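Local atomic coordinates of uncharacterized protein AsqI (Emericella nidulans, PDB entry 5YY3), a protein that catalyses the zinc-dependent conversion of 4'-methoxycyclopenin into 4'-methoxyviridicatin, with release of methyl isocyanate, in aspoquinolone biosynthesis. Residues A[54-59]-A[99-104]; A[80-85]-A[114-119]; A[611-614]-A[620-623]; A[625-630]-A[634-639]. All coordinates share one frame; numbering follows the deposited sequence.

Contact 1: residues A[54-59]-A[99-104]; sequences SSDVRG and DGISKA
Two of the N-terminal helices of this hemocyanin-like protein, 53-61 and 97-109, meet here through one isoleucine that presses against two consecutive residues, Asp-56 and Val-57. The backbones stay well apart: the nearest CA atoms, those of Asp-56 and Ile-101, are 7.5 Å from each other, so side chains alone bridge the gap, and they bury a modest 114 Å² in all. Ile-101 divides its two branches between its partners. With CG1 anti to the carbonyl carbon (chi1 -60°) and the chain extended beyond it, CD1 reaches the valine, while CG2 turns to the aspartate. The CG2 methyl of Ile-101 rests on CB of Asp-56 at 3.8 Å, and OD2 of Asp-56 stands 4.1 Å from the same methyl, a contact of van der Waals kind. On the other branch, CD1 of Ile-101 lies 3.9 Å from CG2 of Val-57, and these two side chains cross at about a right angle. No hydrogen bond or salt bridge joins the segments. The carboxylate of Asp-56 instead finds its charge partner beyond them, one turn further along helix 97-109, where OD1 forms a salt bridge with NZ of Lys-105. Ile-101 also touches Val-53 and Ile-60, which extends its footprint along helix 53-61. Val-57 packs in addition on Leu-125 of helix 114-127 and on Pro-139 of a loop, and Ala-104 touches Leu-90 of helix 77-92 and Met-117 of helix 114-127, so the contact is backed by helices 77-92 and 114-127.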
loop_
_atom_site.group_PDB
_atom_site.type_symbol
_atom_site.label_atom_id
_atom_site.label_comp_id
_atom_site.label_asym_id
_atom_site.label_seq_id
_atom_site.Cartn_x
_atom_site.Cartn_y
_atom_site.Cartn_z
ATOM N N SER A 54 -36.986 18.159 32.345
ATOM C CA SER A 54 -36.171 17.452 31.363
ATOM C C SER A 54 -36.135 18.177 30.007
ATOM O O SER A 54 -35.108 18.186 29.326
ATOM C CB SER A 54 -36.676 16.011 31.190
ATOM O OG SER A 54 -37.084 15.467 32.413
ATOM N N SER A 55 -37.249 18.789 29.618
ATOM C CA SER A 55 -37.309 19.476 28.330
ATOM C C SER A 55 -36.708 20.884 28.404
ATOM O O SER A 55 -36.314 21.454 27.386
ATOM C CB SER A 55 -38.756 19.531 27.815
ATOM O OG SER A 55 -39.650 19.889 28.856
ATOM N N ASP A 56 -36.635 21.439 29.610
ATOM C CA ASP A 56 -35.892 22.676 29.833
ATOM C C ASP A 56 -34.418 22.421 29.559
ATOM O O ASP A 56 -33.749 23.204 28.887
ATOM C CB ASP A 56 -36.078 23.178 31.265
ATOM C CG ASP A 56 -37.320 24.019 31.430
ATOM O OD1 ASP A 56 -37.792 24.582 30.418
ATOM O OD2 ASP A 56 -37.806 24.139 32.578
ATOM N N VAL A 57 -33.926 21.303 30.085
ATOM C CA VAL A 57 -32.528 20.928 29.949
ATOM C C VAL A 57 -32.163 20.692 28.484
ATOM O O VAL A 57 -31.159 21.223 28.011
ATOM C CB VAL A 57 -32.207 19.670 30.796
ATOM C CG1 VAL A 57 -30.821 19.126 30.472
ATOM C CG2 VAL A 57 -32.319 19.994 32.274
ATOM N N ARG A 58 -32.978 19.912 27.768
ATOM C CA ARG A 58 -32.775 19.704 26.329
ATOM C C ARG A 58 -32.850 21.022 25.560
ATOM O O ARG A 58 -32.074 21.251 24.633
ATOM C CB ARG A 58 -33.799 18.713 25.761
ATOM C CG ARG A 58 -33.593 17.268 26.192
ATOM C CD ARG A 58 -34.773 16.397 25.764
ATOM N NE ARG A 58 -35.535 15.907 26.913
ATOM C CZ ARG A 58 -36.855 15.733 26.921
ATOM N NH1 ARG A 58 -37.570 16.020 25.841
ATOM N NH2 ARG A 58 -37.463 15.284 28.014
ATOM N N GLY A 59 -33.781 21.885 25.946
ATOM C CA GLY A 59 -33.899 23.191 25.329
ATOM C C GLY A 59 -32.644 24.030 25.491
ATOM O O GLY A 59 -32.206 24.699 24.559
ATOM N N ASP A 99 -34.308 25.319 40.729
ATOM C CA ASP A 99 -33.531 26.492 41.120
ATOM C C ASP A 99 -32.402 26.741 40.104
ATOM O O ASP A 99 -32.296 27.835 39.544
ATOM C CB ASP A 99 -32.967 26.333 42.540
ATOM C CG ASP A 99 -34.056 26.322 43.604
ATOM O OD1 ASP A 99 -35.023 27.097 43.450
ATOM O OD2 ASP A 99 -33.945 25.555 44.595
ATOM N N GLY A 100 -31.576 25.728 39.854
ATOM C CA GLY A 100 -30.469 25.866 38.922
ATOM C C GLY A 100 -30.948 26.255 37.537
ATOM O O GLY A 100 -30.354 27.096 36.864
ATOM N N ILE A 101 -32.051 25.655 37.113
ATOM C CA ILE A 101 -32.542 25.885 35.767
ATOM C C ILE A 101 -33.128 27.286 35.611
ATOM O O ILE A 101 -33.000 27.894 34.548
ATOM C CB ILE A 101 -33.567 24.819 35.384
ATOM C CG1 ILE A 101 -32.900 23.456 35.460
ATOM C CG2 ILE A 101 -34.103 25.055 33.984
ATOM C CD1 ILE A 101 -33.773 22.350 35.010
ATOM N N SER A 102 -33.735 27.806 36.678
ATOM C CA SER A 102 -34.197 29.194 36.695
ATOM C C SER A 102 -33.037 30.170 36.510
ATOM O O SER A 102 -33.115 31.073 35.668
ATOM C CB SER A 102 -34.929 29.510 37.995
ATOM O OG SER A 102 -36.215 28.917 38.001
ATOM N N LYS A 103 -31.975 29.983 37.296
ATOM C CA LYS A 103 -30.763 30.803 37.186
ATOM C C LYS A 103 -30.210 30.724 35.764
ATOM O O LYS A 103 -29.845 31.739 35.157
ATOM C CB LYS A 103 -29.702 30.352 38.198
ATOM C CG LYS A 103 -28.583 31.364 38.445
ATOM C CD LYS A 103 -29.145 32.720 38.887
ATOM C CE LYS A 103 -28.066 33.689 39.381
ATOM N NZ LYS A 103 -27.486 34.531 38.299
ATOM N N ALA A 104 -30.177 29.503 35.235
ATOM C CA ALA A 104 -29.699 29.233 33.885
ATOM C C ALA A 104 -30.472 30.035 32.836
ATOM O O ALA A 104 -29.867 30.747 32.028
ATOM C CB ALA A 104 -29.795 27.739 33.593
#

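Contact 2: residues A[80-85]-A[114-119]; sequences LETMKA and PELMRD
Met-83 carries most of the apolar packing, its bent side chain lying against Asp-119 and the backbone of Leu-116. CG of Met-83 comes within 3.6 Å of CB of Asp-119, and SD of Met-83 is equally close, 3.6 Å, to that same Asp-119 CB. The turns at chi2 (-89°) and chi3 (-57°) fold the thioether across the aspartate, and the two side chains meet at about a right angle. A second apolar patch involves Leu-116: its CG is 4.3 Å from CB of Met-83, its CD2 is 4.0 Å from CA of Met-83, and its CD1 meets CG2 of the exposed Thr-82 at 4.3 Å.

No hydrogen bond joins the segments. The carbonyl O of Leu-116 lies 3.6 Å from CG of Met-83, a packing contact only. Asp-119 offers Met-83 its methylene, while its OD2 is hydrogen-bonded to the hydroxyl of Tyr-72, a residue that also packs on Met-83.

The helix segments pass 9.1 Å apart at a crossing angle of -62°, a steeply inclined packing of two helices. It joins helix 77-92 to the start of helix 114-127 near the zinc site of this tyrosinase-family enzyme: the Asp-119 side chain is about 7 Å from that of the zinc ligand His-190.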
loop_
_atom_site.group_PDB
_atom_site.type_symbol
_atom_site.label_atom_id
_atom_site.label_comp_id
_atom_site.label_asym_id
_atom_site.label_seq_id
_atom_site.Cartn_x
_atom_site.Cartn_y
_atom_site.Cartn_z
ATOM N N LEU A 80 -12.371 28.555 31.203
ATOM C CA LEU A 80 -12.889 27.433 31.994
ATOM C C LEU A 80 -13.135 27.890 33.424
ATOM O O LEU A 80 -14.092 27.462 34.069
ATOM C CB LEU A 80 -11.929 26.234 31.961
ATOM C CG LEU A 80 -11.841 25.542 30.589
ATOM C CD1 LEU A 80 -10.598 24.676 30.461
ATOM C CD2 LEU A 80 -13.097 24.713 30.310
ATOM N N GLU A 81 -12.275 28.779 33.907
ATOM C CA GLU A 81 -12.449 29.386 35.225
ATOM C C GLU A 81 -13.811 30.070 35.322
ATOM O O GLU A 81 -14.542 29.902 36.303
ATOM C CB GLU A 81 -11.330 30.393 35.499
ATOM C CG GLU A 81 -10.676 30.230 36.858
ATOM C CD GLU A 81 -9.545 31.230 37.086
ATOM O OE1 GLU A 81 -9.677 32.095 37.989
ATOM O OE2 GLU A 81 -8.522 31.144 36.366
ATOM N N THR A 82 -14.154 30.811 34.273
ATOM C CA THR A 82 -15.408 31.549 34.214
ATOM C C THR A 82 -16.588 30.591 34.153
ATOM O O THR A 82 -17.579 30.742 34.873
ATOM C CB THR A 82 -15.454 32.481 32.991
ATOM O OG1 THR A 82 -14.385 33.431 33.075
ATOM C CG2 THR A 82 -16.772 33.217 32.947
ATOM N N MET A 83 -16.461 29.601 33.283
ATOM C CA MET A 83 -17.465 28.561 33.129
ATOM C C MET A 83 -17.733 27.892 34.464
ATOM O O MET A 83 -18.893 27.696 34.835
ATOM C CB MET A 83 -17.007 27.542 32.083
ATOM C CG MET A 83 -18.029 26.486 31.768
ATOM S SD MET A 83 -17.871 25.072 32.855
ATOM C CE MET A 83 -16.166 24.624 32.539
ATOM N N LYS A 84 -16.668 27.555 35.194
ATOM C CA LYS A 84 -16.813 26.862 36.478
ATOM C C LYS A 84 -17.534 27.719 37.513
ATOM O O LYS A 84 -18.359 27.212 38.274
ATOM C CB LYS A 84 -15.449 26.433 37.029
ATOM C CG LYS A 84 -15.034 25.027 36.621
ATOM C CD LYS A 84 -13.627 24.696 37.110
ATOM C CE LYS A 84 -13.043 23.501 36.358
ATOM N NZ LYS A 84 -11.550 23.578 36.241
ATOM N N ALA A 85 -17.223 29.013 37.548
ATOM C CA ALA A 85 -17.890 29.919 38.472
ATOM C C ALA A 85 -19.372 30.025 38.130
ATOM O O ALA A 85 -20.222 30.139 39.018
ATOM C CB ALA A 85 -17.240 31.273 38.444
ATOM N N PRO A 114 -24.120 30.252 25.067
ATOM C CA PRO A 114 -24.785 28.948 25.229
ATOM C C PRO A 114 -23.815 27.773 25.351
ATOM O O PRO A 114 -24.131 26.800 26.028
ATOM C CB PRO A 114 -25.621 28.811 23.946
ATOM C CG PRO A 114 -25.734 30.168 23.395
ATOM C CD PRO A 114 -24.476 30.885 23.785
ATOM N N GLU A 115 -22.664 27.855 24.693
ATOM C CA GLU A 115 -21.662 26.801 24.791
ATOM C C GLU A 115 -21.085 26.815 26.191
ATOM O O GLU A 115 -20.874 25.764 26.805
ATOM C CB GLU A 115 -20.557 26.983 23.745
ATOM C CG GLU A 115 -19.444 25.935 23.794
ATOM C CD GLU A 115 -19.923 24.528 23.465
ATOM O OE1 GLU A 115 -20.778 24.369 22.565
ATOM O OE2 GLU A 115 -19.421 23.576 24.094
ATOM N N LEU A 116 -20.839 28.020 26.696
ATOM C CA LEU A 116 -20.408 28.185 28.071
ATOM C C LEU A 116 -21.457 27.564 28.984
ATOM O O LEU A 116 -21.127 26.803 29.893
ATOM C CB LEU A 116 -20.187 29.666 28.401
ATOM C CG LEU A 116 -19.544 30.034 29.744
ATOM C CD1 LEU A 116 -19.004 31.450 29.683
ATOM C CD2 LEU A 116 -20.516 29.880 30.931
ATOM N N MET A 117 -22.722 27.890 28.733
ATOM C CA MET A 117 -23.815 27.365 29.553
ATOM C C MET A 117 -23.887 25.841 29.503
ATOM O O MET A 117 -24.130 25.202 30.527
ATOM C CB MET A 117 -25.156 27.956 29.118
ATOM C CG MET A 117 -26.305 27.561 30.031
ATOM S SD MET A 117 -25.942 27.982 31.750
ATOM C CE MET A 117 -26.694 26.604 32.566
ATOM N N ARG A 118 -23.674 25.256 28.322
ATOM C CA ARG A 118 -23.731 23.794 28.186
ATOM C C ARG A 118 -22.723 23.109 29.079
ATOM O O ARG A 118 -23.053 22.136 29.749
ATOM C CB ARG A 118 -23.510 23.362 26.736
ATOM C CG ARG A 118 -24.797 23.187 25.999
ATOM C CD ARG A 118 -24.582 22.797 24.562
ATOM N NE ARG A 118 -25.153 23.814 23.696
ATOM C CZ ARG A 118 -24.409 24.657 23.018
ATOM N NH1 ARG A 118 -23.094 24.549 23.105
ATOM N NH2 ARG A 118 -24.962 25.574 22.250
ATOM N N ASP A 119 -21.504 23.639 29.106
ATOM C CA ASP A 119 -20.464 23.119 29.980
ATOM C C ASP A 119 -20.838 23.309 31.448
ATOM O O ASP A 119 -20.663 22.406 32.267
ATOM C CB ASP A 119 -19.127 23.794 29.686
ATOM C CG ASP A 119 -18.369 23.118 28.560
ATOM O OD1 ASP A 119 -18.641 21.921 28.313
ATOM O OD2 ASP A 119 -17.492 23.768 27.934
#

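Contact 3: residues A[611-614]-A[620-623]; sequences TQLT and KASI
Leu-613 lays its two methyl groups over the chain from Ala-621 to Ile-623. CD2 of Leu-613 approaches CB of Ala-621 and the backbone N of Ser-622, each to 3.5 Å. CD1 of Leu-613 lies 3.7 Å from the N of Ile-623 and 3.8 Å from CG1 of Ile-623. The reach of the leucine follows from its torsions: CG stands anti to the carbonyl carbon (chi1 -61°), and the chain runs out extended to CD1, on Ile-623, while CD2 branches off to Ala-621 and Ser-622. The end of the side chain thereby comes nearer to the second segment than its start would suggest. The side chains of Leu-613 and Ile-623 cross at about a right angle. The touching atoms are apolar groups and backbone, with no hydrogen bond across.

These residues belong to the region related to the Ig-like domain of hemocyanins, where the short helix 611-614 is followed by a loop that returns into helix 623-626. Ser-622 occupies the N-cap position of that second helix. OG of Ser-622 stands 3.4 Å from the N of Thr-625, and the backbone N of Ser-622, against which Leu-613 packs, is hydrogen-bonded to OG1 of Thr-625, consistent with a capping box. The carbonyl O of Gln-612 adds a looser contact, 4.3 Å from CB of Ala-621, whereas the amide end of Gln-612 points elsewhere and is held by Asp-414 and the backbone N of Ile-415. Tyr-504 packs on both Leu-613 and Ile-623, and Lys-620 touches Pro-276 of a second subunit.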
loop_
_atom_site.group_PDB
_atom_site.type_symbol
_atom_site.label_atom_id
_atom_site.label_comp_id
_atom_site.label_asym_id
_atom_site.label_seq_id
_atom_site.Cartn_x
_atom_site.Cartn_y
_atom_site.Cartn_z
ATOM N N THR A 611 9.266 -4.144 41.743
ATOM C CA THR A 611 10.546 -4.129 42.408
ATOM C C THR A 611 11.310 -5.418 42.052
ATOM O O THR A 611 12.545 -5.428 41.985
ATOM C CB THR A 611 10.347 -3.960 43.924
ATOM O OG1 THR A 611 11.561 -3.502 44.510
ATOM C CG2 THR A 611 9.947 -5.262 44.566
ATOM N N GLN A 612 10.566 -6.486 41.770
ATOM C CA GLN A 612 11.156 -7.749 41.329
ATOM C C GLN A 612 11.948 -7.595 40.020
ATOM O O GLN A 612 12.863 -8.372 39.744
ATOM C CB GLN A 612 10.067 -8.814 41.155
ATOM C CG GLN A 612 9.532 -9.431 42.470
ATOM C CD GLN A 612 8.624 -8.489 43.258
ATOM O OE1 GLN A 612 8.029 -7.565 42.700
ATOM N NE2 GLN A 612 8.499 -8.736 44.554
ATOM N N LEU A 613 11.587 -6.590 39.224
ATOM C CA LEU A 613 12.286 -6.307 37.973
ATOM C C LEU A 613 13.321 -5.180 38.111
ATOM O O LEU A 613 14.437 -5.308 37.604
ATOM C CB LEU A 613 11.286 -5.961 36.883
ATOM C CG LEU A 613 10.274 -7.051 36.530
ATOM C CD1 LEU A 613 9.361 -6.570 35.417
ATOM C CD2 LEU A 613 11.001 -8.300 36.113
ATOM N N THR A 614 12.974 -4.089 38.800
ATOM C CA THR A 614 13.927 -2.991 38.963
ATOM C C THR A 614 15.153 -3.416 39.768
ATOM O O THR A 614 16.236 -2.846 39.593
ATOM C CB THR A 614 13.299 -1.763 39.639
ATOM O OG1 THR A 614 12.749 -2.145 40.903
ATOM C CG2 THR A 614 12.192 -1.178 38.763
ATOM N N LYS A 620 17.562 -11.579 33.602
ATOM C CA LYS A 620 16.642 -12.534 32.977
ATOM C C LYS A 620 15.185 -12.158 33.201
ATOM O O LYS A 620 14.325 -12.488 32.376
ATOM C CB LYS A 620 16.870 -13.962 33.500
ATOM C CG LYS A 620 18.302 -14.479 33.399
ATOM C CD LYS A 620 18.381 -15.970 33.732
ATOM C CE LYS A 620 19.722 -16.327 34.377
ATOM N NZ LYS A 620 19.851 -17.775 34.736
ATOM N N ALA A 621 14.910 -11.470 34.308
ATOM C CA ALA A 621 13.530 -11.202 34.713
ATOM C C ALA A 621 12.835 -10.198 33.797
ATOM O O ALA A 621 13.411 -9.177 33.391
ATOM C CB ALA A 621 13.485 -10.722 36.138
ATOM N N SER A 622 11.594 -10.520 33.461
ATOM C CA SER A 622 10.710 -9.605 32.758
ATOM C C SER A 622 9.301 -9.816 33.301
ATOM O O SER A 622 9.090 -10.665 34.168
ATOM C CB SER A 622 10.760 -9.835 31.248
ATOM O OG SER A 622 10.308 -11.140 30.920
ATOM N N ILE A 623 8.346 -9.031 32.814
ATOM C CA ILE A 623 6.955 -9.237 33.172
ATOM C C ILE A 623 6.557 -10.646 32.739
ATOM O O ILE A 623 5.850 -11.363 33.462
ATOM C CB ILE A 623 6.037 -8.167 32.527
ATOM C CG1 ILE A 623 6.292 -6.805 33.185
ATOM C CG2 ILE A 623 4.571 -8.539 32.668
ATOM C CD1 ILE A 623 5.464 -5.668 32.611
#

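Contact 4: residues A[625-630]-A[634-639]; sequences TIISNA and PFITST
The hydroxyl of Ser-638 donates to the carbonyl O of Ile-627, with OG and O 2.7 Å apart, the one hydrogen bond between these segments. The donor stands 52° out of the carbonyl plane, and the C=O...OG angle is 128°, so the hydroxyl approaches from above the plane and not along a lone pair. Chi1 of 68° places OG of Ser-638 between its own backbone N and carbonyl carbon, the side from which it can reach the oxygen.

Around this bond the side chain of Ile-627 packs closely. Its CG1 lies 3.7 Å from OG of Ser-638, and its CD1 meets CB of Ser-638 at 3.9 Å, so this branch lies over the serine. Further back along the strand, CG2 of Ile-636 reaches CA of Ile-627 at 4.0 Å and its CB at 4.1 Å. Ile-636 and Ser-638, two residues apart in an extended strand, therefore present their side chains to the same isoleucine.

Ile-627 belongs to a type I beta turn from Ile-626 to Asn-629, which follows on from helix 623-626. The chain then comes back into strand 636-644, which pairs with strands 443-449 and 571-580 in the large mixed sheet of the Ig-like part of this protein. Phe-576 of strand 571-580 touches both Ile-627 and Ile-636, so the turn is packed against the sheet. At the closed end of the connection, CA of Pro-634 makes a bent CA-H...O contact with O of Ala-630 at 3.4 Å.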
loop_
_atom_site.group_PDB
_atom_site.type_symbol
_atom_site.label_atom_id
_atom_site.label_comp_id
_atom_site.label_asym_id
_atom_site.label_seq_id
_atom_site.Cartn_x
_atom_site.Cartn_y
_atom_site.Cartn_z
ATOM N N THR A 625 8.394 -13.417 32.471
ATOM C CA THR A 625 8.909 -14.509 33.301
ATOM C C THR A 625 8.114 -14.610 34.604
ATOM O O THR A 625 7.747 -15.709 35.033
ATOM C CB THR A 625 10.409 -14.361 33.633
ATOM O OG1 THR A 625 10.661 -13.061 34.185
ATOM C CG2 THR A 625 11.266 -14.550 32.391
ATOM N N ILE A 626 7.823 -13.464 35.208
ATOM C CA ILE A 626 7.131 -13.424 36.491
ATOM C C ILE A 626 5.722 -13.969 36.372
ATOM O O ILE A 626 5.281 -14.758 37.200
ATOM C CB ILE A 626 7.092 -11.988 37.057
ATOM C CG1 ILE A 626 8.478 -11.609 37.595
ATOM C CG2 ILE A 626 6.027 -11.851 38.143
ATOM C CD1 ILE A 626 8.604 -10.144 37.930
ATOM N N ILE A 627 5.021 -13.577 35.319
ATOM C CA ILE A 627 3.635 -13.965 35.220
ATOM C C ILE A 627 3.518 -15.378 34.645
ATOM O O ILE A 627 2.417 -15.908 34.497
ATOM C CB ILE A 627 2.826 -12.955 34.379
ATOM C CG1 ILE A 627 3.193 -13.027 32.893
ATOM C CG2 ILE A 627 3.012 -11.542 34.928
ATOM C CD1 ILE A 627 2.268 -12.228 32.031
ATOM N N SER A 628 4.661 -15.984 34.335
ATOM C CA SER A 628 4.698 -17.392 33.940
ATOM C C SER A 628 5.248 -18.267 35.066
ATOM O O SER A 628 5.473 -19.464 34.890
ATOM C CB SER A 628 5.556 -17.577 32.690
ATOM O OG SER A 628 4.957 -16.943 31.592
ATOM N N ASN A 629 5.498 -17.664 36.217
ATOM C CA ASN A 629 6.108 -18.403 37.311
ATOM C C ASN A 629 5.077 -18.774 38.369
ATOM O O ASN A 629 4.932 -18.086 39.390
ATOM C CB ASN A 629 7.246 -17.600 37.931
ATOM C CG ASN A 629 8.194 -18.471 38.735
ATOM O OD1 ASN A 629 7.786 -19.465 39.342
ATOM N ND2 ASN A 629 9.471 -18.102 38.743
ATOM N N ALA A 630 4.372 -19.872 38.109
ATOM C CA ALA A 630 3.316 -20.349 38.996
ATOM C C ALA A 630 3.875 -20.751 40.358
ATOM O O ALA A 630 3.196 -20.651 41.378
ATOM C CB ALA A 630 2.576 -21.511 38.352
ATOM N N PRO A 634 2.058 -17.715 43.074
ATOM C CA PRO A 634 0.893 -18.578 42.841
ATOM C C PRO A 634 -0.403 -17.781 42.776
ATOM O O PRO A 634 -1.416 -18.285 42.288
ATOM C CB PRO A 634 0.900 -19.527 44.058
ATOM C CG PRO A 634 2.233 -19.284 44.764
ATOM C CD PRO A 634 2.612 -17.879 44.432
ATOM N N PHE A 635 -0.354 -16.550 43.275
ATOM C CA PHE A 635 -1.484 -15.613 43.267
ATOM C C PHE A 635 -1.570 -14.802 41.939
ATOM O O PHE A 635 -2.379 -13.872 41.808
ATOM C CB PHE A 635 -1.359 -14.656 44.472
ATOM C CG PHE A 635 -0.101 -13.833 44.442
ATOM C CD1 PHE A 635 1.111 -14.386 44.832
ATOM C CD2 PHE A 635 -0.120 -12.529 43.975
ATOM C CE1 PHE A 635 2.281 -13.648 44.773
ATOM C CE2 PHE A 635 1.038 -11.788 43.908
ATOM C CZ PHE A 635 2.244 -12.345 44.311
ATOM N N ILE A 636 -0.711 -15.151 40.983
ATOM C CA ILE A 636 -0.743 -14.603 39.625
ATOM C C ILE A 636 -0.840 -15.768 38.657
ATOM O O ILE A 636 -0.231 -16.825 38.878
ATOM C CB ILE A 636 0.523 -13.757 39.280
ATOM C CG1 ILE A 636 0.532 -12.429 40.052
ATOM C CG2 ILE A 636 0.607 -13.480 37.775
ATOM C CD1 ILE A 636 1.910 -11.740 40.099
ATOM N N THR A 637 -1.622 -15.596 37.599
ATOM C CA THR A 637 -1.631 -16.570 36.522
ATOM C C THR A 637 -1.825 -15.847 35.190
ATOM O O THR A 637 -2.265 -14.695 35.152
ATOM C CB THR A 637 -2.724 -17.626 36.721
ATOM O OG1 THR A 637 -2.435 -18.774 35.905
ATOM C CG2 THR A 637 -4.098 -17.065 36.370
ATOM N N SER A 638 -1.477 -16.512 34.099
ATOM C CA SER A 638 -1.574 -15.887 32.788
ATOM C C SER A 638 -1.767 -16.943 31.734
ATOM O O SER A 638 -1.434 -18.114 31.940
ATOM C CB SER A 638 -0.333 -15.039 32.477
ATOM O OG SER A 638 0.802 -15.856 32.308
ATOM N N THR A 639 -2.320 -16.524 30.602
ATOM C CA THR A 639 -2.679 -17.453 29.555
ATOM C C THR A 639 -2.744 -16.708 28.230
ATOM O O THR A 639 -3.058 -15.518 28.195
ATOM C CB THR A 639 -4.024 -18.146 29.864
ATOM O OG1 THR A 639 -4.216 -19.252 28.975
ATOM C CG2 THR A 639 -5.171 -17.180 29.679
#

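From the N terminus, contact 1 closes a loop of 39 residues, from helix 53-61 to helix 97-109, and contact 2 joins helix 77-92, within that span, to helix 114-127 beyond it. The two contacts cross along the chain, and they touch where CB of Ala-104 packs on CE of Met-117 at 3.5 Å, binding the four helices into one N-terminal group. Contacts 3 and 4 follow in series, closing two short loops late in the chain; they meet through CD2 of Leu-613 and CD1 of Ile-626, so helix 611-614, helix 623-626 and strand 636-644 are coupled. The two pairs lie on opposite sides of the chain's centre, with contacts 1 and 3 centred about 56 Å apart.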